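Local coordinates for protein D-alanyl-D-alanine carboxypeptidase (PDB 4RYE) that probably removes the terminal D-alanine from peptidoglycan stem peptides as a serine-type D,D-carboxypeptidase, and shows this activity on a synthetic pentapeptide in vitro, at residues A[43-46]-A[47-51]; A[93-96]-A[97-100]; A[126-130]-A[131-135]. All blocks are in the same frame, centred on the assembly; numbering follows the deposited sequence.

Contact 1: A[43-46]-A[47-51]; sequences HPPA and STIKV
Pro45 and Ala46 fold back onto Thr48 and Ile49 just where the SxxK motif of this penicillin-binding protein begins. Ser47 opens the motif. It is the inferred acyl-ester nucleophile and lies in a short 3-10 turn that leads into helix 50-60. Thr48 grips the loop twice. Its OG1 donates to Pro45 O at 2.6 Å, and its N makes a longer bond of 3.3 Å to the same oxygen. Both donors come from one face of the carbonyl, and the backbone N stands well above its plane. Thr218 OG1 also bonds to Pro45 O. Ile49 sends its N to Ala46 O at 3.1 Å in a fairly straight bond (164°). Its side chain lies alongside the proline ring and points the same way, with Ile49 CB 3.9 Å from Pro45 CG. Lys50, the probable proton acceptor, folds its chain back toward the nucleophile one turn earlier. Asn104 OD1 and Ser142 O also hold its amine, while Ser102 OG bonds to Ser47 OG. With Ser47 OG set beside its own backbone N (chi1 -81°), Lys50 NZ donates to Ser47 OG at 2.6 Å.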
# COMPACT_ATOMS: atom_id res chain seq x y z
N HIS A 43 1.66 7.70 12.08
CA HIS A 43 2.76 8.27 11.31
C HIS A 43 2.23 8.55 9.90
O HIS A 43 1.19 8.01 9.52
CB HIS A 43 3.95 7.29 11.23
CG HIS A 43 4.68 7.12 12.52
ND1 HIS A 43 5.44 8.12 13.10
CD2 HIS A 43 4.77 6.05 13.36
CE1 HIS A 43 5.97 7.67 14.23
NE2 HIS A 43 5.57 6.42 14.41
N PRO A 44 2.92 9.40 9.14
CA PRO A 44 2.49 9.63 7.75
C PRO A 44 2.63 8.34 6.94
O PRO A 44 3.60 7.61 7.12
CB PRO A 44 3.47 10.69 7.25
CG PRO A 44 3.91 11.42 8.53
CD PRO A 44 3.99 10.32 9.56
N PRO A 45 1.66 8.07 6.06
CA PRO A 45 1.64 6.81 5.31
C PRO A 45 2.42 6.84 4.00
O PRO A 45 2.73 5.77 3.47
CB PRO A 45 0.16 6.63 5.00
CG PRO A 45 -0.35 8.03 4.85
CD PRO A 45 0.38 8.81 5.93
N ALA A 46 2.74 8.02 3.48
CA ALA A 46 3.27 8.14 2.12
C ALA A 46 2.42 7.31 1.16
O ALA A 46 1.20 7.22 1.33
CB ALA A 46 4.74 7.71 2.06
N SER A 47 3.06 6.68 0.18
CA SER A 47 2.35 6.01 -0.92
C SER A 47 1.56 4.77 -0.51
O SER A 47 0.81 4.23 -1.32
CB SER A 47 3.31 5.65 -2.06
OG SER A 47 3.56 6.76 -2.91
N THR A 48 1.71 4.29 0.72
CA THR A 48 0.84 3.19 1.16
C THR A 48 -0.63 3.61 1.10
O THR A 48 -1.51 2.77 0.91
CB THR A 48 1.17 2.68 2.57
OG1 THR A 48 1.03 3.74 3.53
CG2 THR A 48 2.58 2.09 2.61
N ILE A 49 -0.88 4.90 1.25
CA ILE A 49 -2.24 5.42 1.19
C ILE A 49 -2.86 5.25 -0.20
O ILE A 49 -4.07 5.33 -0.36
CB ILE A 49 -2.32 6.90 1.65
CG1 ILE A 49 -3.66 7.19 2.34
CG2 ILE A 49 -2.13 7.85 0.48
CD1 ILE A 49 -3.88 6.42 3.62
N LYS A 50 -2.02 5.00 -1.22
CA LYS A 50 -2.55 4.71 -2.56
C LYS A 50 -3.43 3.46 -2.58
O LYS A 50 -4.28 3.31 -3.45
CB LYS A 50 -1.42 4.58 -3.59
CG LYS A 50 -0.72 5.90 -3.95
CD LYS A 50 0.39 5.63 -4.96
CE LYS A 50 0.94 6.91 -5.58
NZ LYS A 50 1.91 7.58 -4.68
N VAL A 51 -3.23 2.56 -1.63
CA VAL A 51 -4.10 1.38 -1.51
C VAL A 51 -5.53 1.81 -1.18
O VAL A 51 -6.51 1.26 -1.70
CB VAL A 51 -3.58 0.40 -0.44
CG1 VAL A 51 -4.53 -0.79 -0.30
CG2 VAL A 51 -2.17 -0.09 -0.77

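Contact 2: A[93-96]-A[97-100]; sequences QLLD and GLLL
Leu95 and Leu98 lie one turn apart on helix 91-100, and their side chains cross obliquely. They meet through one methyl each, Leu95 CD2 to Leu98 CD2, at 4.1 Å. Their first torsions differ. Leu95 has CG beside its backbone N (chi1 -78°), whereas Leu98 has CG on the far side from that nitrogen (chi1 -174°), which helps turn its CD2 back toward Leu95. Leu99 lies against a carbonyl instead, with its CG 3.4 Å from Leu95 O. Leu100 comes nearest with CB instead, 3.2 Å from Asp96 O. Regular i to i+4 backbone bonds run underneath, from Gly97 N to Gln93 O at 3.1 Å through to Leu100 N to Asp96 O at 2.8 Å. Leu95 and Leu98 meet helix 50-60, where Leu98 rests on Lys50, and Leu99 faces helix 169-176. Asp96 OD1 forms a salt bridge with Arg92, which probably offsets part of the repulsion from the nearby Glu177 OE1. The chemistry is thus divided: aliphatic contacts next to the probable catalytic lysine, and a charged cluster around Asp96.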
# COMPACT_ATOMS: atom_id res chain seq x y z
N GLN A 93 -5.76 1.13 -16.56
CA GLN A 93 -4.42 1.62 -16.88
C GLN A 93 -3.91 2.49 -15.74
O GLN A 93 -2.75 2.39 -15.36
CB GLN A 93 -4.43 2.41 -18.19
CG GLN A 93 -4.54 1.54 -19.44
CD GLN A 93 -4.94 2.32 -20.68
OE1 GLN A 93 -5.40 3.47 -20.61
NE2 GLN A 93 -4.77 1.70 -21.84
N LEU A 94 -4.77 3.35 -15.20
CA LEU A 94 -4.35 4.25 -14.14
C LEU A 94 -4.08 3.49 -12.85
O LEU A 94 -3.14 3.82 -12.12
CB LEU A 94 -5.37 5.39 -13.93
CG LEU A 94 -5.53 6.39 -15.08
CD1 LEU A 94 -6.67 7.39 -14.81
CD2 LEU A 94 -4.23 7.13 -15.32
N LEU A 95 -4.87 2.45 -12.58
CA LEU A 95 -4.67 1.62 -11.39
C LEU A 95 -3.37 0.82 -11.46
O LEU A 95 -2.69 0.64 -10.44
CB LEU A 95 -5.86 0.68 -11.15
CG LEU A 95 -7.10 1.33 -10.54
CD1 LEU A 95 -8.31 0.42 -10.65
CD2 LEU A 95 -6.82 1.66 -9.08
N ASP A 96 -3.02 0.35 -12.66
CA ASP A 96 -1.72 -0.30 -12.87
C ASP A 96 -0.59 0.68 -12.60
O ASP A 96 0.38 0.33 -11.92
CB ASP A 96 -1.59 -0.82 -14.30
CG ASP A 96 -2.46 -2.04 -14.57
OD1 ASP A 96 -2.84 -2.73 -13.60
OD2 ASP A 96 -2.77 -2.31 -15.75
N GLY A 97 -0.71 1.89 -13.14
CA GLY A 97 0.28 2.93 -12.90
C GLY A 97 0.37 3.26 -11.42
O GLY A 97 1.48 3.39 -10.87
N LEU A 98 -0.79 3.35 -10.78
CA LEU A 98 -0.86 3.63 -9.34
C LEU A 98 -0.17 2.57 -8.49
O LEU A 98 0.61 2.89 -7.59
CB LEU A 98 -2.33 3.72 -8.90
CG LEU A 98 -2.55 4.15 -7.45
CD1 LEU A 98 -2.24 5.63 -7.33
CD2 LEU A 98 -3.98 3.85 -7.01
N LEU A 99 -0.46 1.31 -8.78
CA LEU A 99 -0.05 0.22 -7.90
C LEU A 99 1.28 -0.44 -8.26
O LEU A 99 1.94 -0.98 -7.38
CB LEU A 99 -1.16 -0.83 -7.82
CG LEU A 99 -2.47 -0.33 -7.20
CD1 LEU A 99 -3.48 -1.45 -7.20
CD2 LEU A 99 -2.27 0.20 -5.78
N LEU A 100 1.67 -0.39 -9.53
CA LEU A 100 2.94 -1.01 -9.94
C LEU A 100 4.15 -0.08 -9.82
O LEU A 100 5.24 -0.51 -9.44
CB LEU A 100 2.86 -1.57 -11.37
CG LEU A 100 2.38 -3.01 -11.53
CD1 LEU A 100 1.00 -3.20 -10.92
CD2 LEU A 100 2.35 -3.41 -13.00

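Contact 3: A[126-130]-A[131-135]; sequences AKAAT and LGATS
Ala128 and Ala133 meet on the buried side of the turn that ends helix 117-130. Their methyls are close, Ala128 CB to Ala133 CB at 4.2 Å. Ala128 CB also lies 3.7 Å from Ala133 O. The backbone draws the two residues together, since Ala133 N donates to Ala128 O at 3.0 Å. The same oxygen receives a weak bond from Leu131 N. Leu131 covers the next part of the helix end. Its CG sits beside its own backbone N (chi1 -64°), which lays the side chain back over the last turn and brings Leu131 CG to 3.4 Å from Lys127 O. The chain of Lys127 runs past this leucine, and its amine goes on to a salt bridge with Asp59. Beyond the contact, Leu131 packs on Leu55 and Ala164, and Ala133 on Ile161, so the inner side faces helices 50-60 and 155-166.

The outer side is looser. Ala129, Thr130 and Gly132 are exposed and add little packing. Thr130 uses its hydroxyl locally: OG1 donates to Lys127 O at 2.7 Å. Leu131 N also donates to Lys127 O, at 3.2 Å, so two donors hold one carbonyl near the helix end. Gly132 turns the chain with a positive phi of 80°. Gly132 N bonds to Ala129 O at 3.1 Å from high above the carbonyl plane. Ala133 then centres an inverse gamma turn, closed by a weak bond from Thr134 N to Gly132 O. The paired bonds from Ala133 N to Ala128 O and from Gly132 N to Ala129 O, together with the positive phi of Gly132, make this a Schellman motif, a common C-terminal helix cap, with the alanine methyls packed beside it.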
# COMPACT_ATOMS: atom_id res chain seq x y z
N ALA A 126 -13.78 8.66 4.07
CA ALA A 126 -15.04 7.96 4.33
C ALA A 126 -14.86 6.44 4.26
O ALA A 126 -15.43 5.69 5.06
CB ALA A 126 -16.13 8.41 3.39
N LYS A 127 -14.07 5.98 3.29
CA LYS A 127 -13.81 4.55 3.12
C LYS A 127 -13.05 3.98 4.33
O LYS A 127 -13.41 2.91 4.85
CB LYS A 127 -13.04 4.32 1.82
CG LYS A 127 -12.62 2.87 1.55
CD LYS A 127 -13.79 1.91 1.73
CE LYS A 127 -14.09 1.16 0.46
NZ LYS A 127 -15.17 1.84 -0.30
N ALA A 128 -12.02 4.69 4.77
CA ALA A 128 -11.28 4.26 5.97
C ALA A 128 -12.23 4.09 7.15
O ALA A 128 -12.15 3.10 7.88
CB ALA A 128 -10.17 5.25 6.31
N ALA A 129 -13.14 5.04 7.33
CA ALA A 129 -14.12 4.92 8.42
C ALA A 129 -15.01 3.68 8.31
O ALA A 129 -15.30 3.04 9.32
CB ALA A 129 -14.98 6.18 8.53
N THR A 130 -15.46 3.34 7.10
CA THR A 130 -16.31 2.16 6.95
C THR A 130 -15.55 0.89 7.31
O THR A 130 -16.15 -0.11 7.69
CB THR A 130 -16.90 1.99 5.54
OG1 THR A 130 -15.85 1.75 4.60
CG2 THR A 130 -17.68 3.22 5.12
N LEU A 131 -14.23 0.93 7.20
CA LEU A 131 -13.38 -0.22 7.51
C LEU A 131 -12.95 -0.28 8.97
O LEU A 131 -12.31 -1.25 9.39
CB LEU A 131 -12.13 -0.20 6.63
CG LEU A 131 -12.38 -0.34 5.13
CD1 LEU A 131 -11.07 -0.25 4.38
CD2 LEU A 131 -13.07 -1.67 4.85
N GLY A 132 -13.30 0.74 9.74
CA GLY A 132 -12.89 0.79 11.13
C GLY A 132 -11.45 1.26 11.28
O GLY A 132 -10.87 1.16 12.35
N ALA A 133 -10.88 1.79 10.20
CA ALA A 133 -9.54 2.36 10.27
C ALA A 133 -9.63 3.82 10.74
O ALA A 133 -9.50 4.75 9.94
CB ALA A 133 -8.86 2.26 8.91
N THR A 134 -9.86 4.01 12.03
CA THR A 134 -10.21 5.34 12.53
C THR A 134 -9.00 6.17 12.95
O THR A 134 -9.14 7.30 13.44
CB THR A 134 -11.19 5.21 13.70
OG1 THR A 134 -10.59 4.42 14.73
CG2 THR A 134 -12.47 4.50 13.22
N SER A 135 -7.80 5.63 12.76
CA SER A 135 -6.60 6.41 12.98
C SER A 135 -6.01 6.85 11.66
O SER A 135 -4.88 7.34 11.60
CB SER A 135 -5.58 5.62 13.79
OG SER A 135 -6.15 5.26 15.03

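The three contacts follow in series along the chain, and none nests in or crosses another. Contact 1 closes the turn that carries the loop after strand 32-37 into helix 50-60. Contact 2 closes no loop. It lies within helix 91-100, with Ser102 just beyond. Contact 3 ends helix 117-130 and turns the chain into the loop before helix 155-166. Contacts 1 and 2 touch where Lys50 CD packs on Leu98 CD1 at 3.5 Å. Contact 3 touches neither, and its nearest atoms are about 6 Å from contact 1 and about 12 Å from contact 2. Helix 50-60 still links all three, because side chains of contacts 2 and 3 pack on it.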